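Local structure of ribosomal RNA small subunit methyltransferase D (Escherichia coli, 2FPO) at residues V158-E161 with V162-L166. The protein methylates N2 of guanine 966 of 16S rRNA in the assembled 30S particle, with S-adenosyl-L-methionine as methyl donor. Numbering follows the deposited sequence. Where two conformers were deposited one is given.
Sequences VESE and VENGL
A short 3-10 turn, 162-164, follows strand 154-161, and in it Asn164 folds back on Ser160 and Glu161. Asn164 N donates to Glu161 O over 2.9 Å, with an N-H...O angle of 158°. One residue on, Gly165 N reaches Val162 O at 2.8 Å, so two successive i to i+3 bonds wind the chain. Gly165 has a positive phi of 77°, which turns the backbone out of the 3-10 segment.

The side chain of Asn164 lies over the end of the strand, and its CB is 3.2 Å from Glu161 O. Its CG is anti to its own carbonyl carbon (chi1 -69°), which brings OD1 near the hydroxyl of Ser160. The link from Ser160 OG to Asn164 OD1 is weak, at 3.3 Å, and another acceptor competes for the proton. Glu161 was modelled in two conformers. In the one given, its chain folds at chi2 and runs alongside Asn164 in the same direction, with the carboxylate and amide planes almost perpendicular. There a water donates to both Glu161 OE1 and Asn164 OD1, a tentative bridge between two oxygens that would both be acceptors if Glu161 is ionised, as is likely.

A second water bridges Gly165 O to Ser160 OG, 2.9 Å from the hydroxyl. A third donates to Glu161 O at 3.0 Å. Arg133 touches the side chains of both Ser160 and Asn164, and Leu137 of helix 137-146 packs on Ser160. Backbone bonds from Ser160 to Ala185 and from Val162 to Gln183 attach this region to the neighbouring strand 184-191 and to Gln183 just before it. The 3-10 turn thus follows a strand of the seven-stranded Rossmann-like sheet, order 3-2-1-4-5-7-6, characteristic of S-adenosyl-L-methionine-dependent methyltransferases.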
loop_
_atom_site.group_PDB
_atom_site.type_symbol
_atom_site.label_atom_id
_atom_site.label_comp_id
_atom_site.label_asym_id
_atom_site.label_seq_id
_atom_site.Cartn_x
_atom_site.Cartn_y
_atom_site.Cartn_z
ATOM N N VAL A 158 2.598 0.724 -7.379
ATOM C CA VAL A 158 2.131 -0.427 -8.131
ATOM C C VAL A 158 3.318 -1.354 -8.336
ATOM O O VAL A 158 4.383 -0.942 -8.790
ATOM C CB VAL A 158 1.494 -0.028 -9.529
ATOM C CG1 VAL A 158 1.108 -1.271 -10.317
ATOM C CG2 VAL A 158 0.289 0.851 -9.335
ATOM N N GLU A 159 3.140 -2.600 -7.917
ATOM C CA GLU A 159 4.123 -3.634 -8.105
ATOM C C GLU A 159 3.588 -4.661 -9.139
ATOM O O GLU A 159 2.426 -5.104 -9.064
ATOM C CB GLU A 159 4.401 -4.292 -6.757
ATOM C CG GLU A 159 5.424 -5.357 -6.793
ATOM C CD GLU A 159 5.818 -5.852 -5.400
ATOM O OE1 GLU A 159 5.988 -5.014 -4.477
ATOM O OE2 GLU A 159 5.974 -7.088 -5.266
ATOM N N SER A 160 4.443 -5.021 -10.099
ATOM C CA SER A 160 4.038 -5.892 -11.194
ATOM C C SER A 160 5.223 -6.569 -11.878
ATOM O O SER A 160 6.271 -5.970 -12.021
ATOM C CB SER A 160 3.238 -5.083 -12.218
ATOM O OG SER A 160 2.593 -5.942 -13.138
ATOM N N GLU A 161 5.031 -7.813 -12.321
ATOM C CA GLU A 161 6.058 -8.530 -13.071
ATOM C C GLU A 161 6.334 -7.816 -14.388
ATOM O O GLU A 161 5.397 -7.434 -15.097
ATOM C CB GLU A 161 5.626 -9.976 -13.343
ATOM C CG GLU A 161 5.669 -10.884 -12.127
ATOM C CD GLU A 161 4.721 -10.447 -11.009
ATOM O OE1 GLU A 161 3.518 -10.199 -11.288
ATOM O OE2 GLU A 161 5.192 -10.359 -9.851
ATOM N N VAL A 162 7.613 -7.625 -14.690
ATOM C CA VAL A 162 8.066 -6.979 -15.942
ATOM C C VAL A 162 7.337 -7.524 -17.174
ATOM O O VAL A 162 6.820 -6.757 -17.998
ATOM C CB VAL A 162 9.585 -7.149 -16.144
ATOM C CG1 VAL A 162 9.988 -6.814 -17.574
ATOM C CG2 VAL A 162 10.327 -6.274 -15.169
ATOM N N GLU A 163 7.273 -8.852 -17.249
ATOM C CA GLU A 163 6.626 -9.595 -18.328
ATOM C C GLU A 163 5.225 -9.084 -18.681
ATOM O O GLU A 163 4.749 -9.299 -19.807
ATOM C CB GLU A 163 6.510 -11.055 -17.905
ATOM C CG GLU A 163 6.709 -12.055 -19.009
ATOM C CD GLU A 163 6.677 -13.483 -18.489
ATOM O OE1 GLU A 163 6.195 -13.680 -17.349
ATOM O OE2 GLU A 163 7.130 -14.396 -19.224
ATOM N N ASN A 164 4.587 -8.407 -17.723
ATOM C CA ASN A 164 3.228 -7.907 -17.882
ATOM C C ASN A 164 3.159 -6.634 -18.700
ATOM O O ASN A 164 2.098 -6.302 -19.202
ATOM C CB ASN A 164 2.561 -7.649 -16.519
ATOM C CG ASN A 164 2.275 -8.924 -15.741
ATOM O OD1 ASN A 164 2.250 -8.925 -14.501
ATOM N ND2 ASN A 164 2.040 -10.010 -16.457
ATOM N N GLY A 165 4.284 -5.933 -18.829
ATOM C CA GLY A 165 4.311 -4.596 -19.415
ATOM C C GLY A 165 3.822 -3.505 -18.465
ATOM O O GLY A 165 3.572 -3.756 -17.270
ATOM N N LEU A 166 3.666 -2.291 -18.991
ATOM C CA LEU A 166 3.110 -1.182 -18.213
ATOM C C LEU A 166 1.617 -1.398 -18.032
ATOM O O LEU A 166 0.930 -1.728 -19.003
ATOM C CB LEU A 166 3.335 0.148 -18.930
ATOM C CG LEU A 166 4.752 0.657 -19.112
ATOM C CD1 LEU A 166 4.794 1.517 -20.369
ATOM C CD2 LEU A 166 5.255 1.436 -17.886
HETATM O O HOH W 1 1.392 -4.583 -15.380
HETATM O O HOH W 2 1.837 -11.289 -12.950
HETATM O O HOH W 3 4.992 -4.521 -15.469
#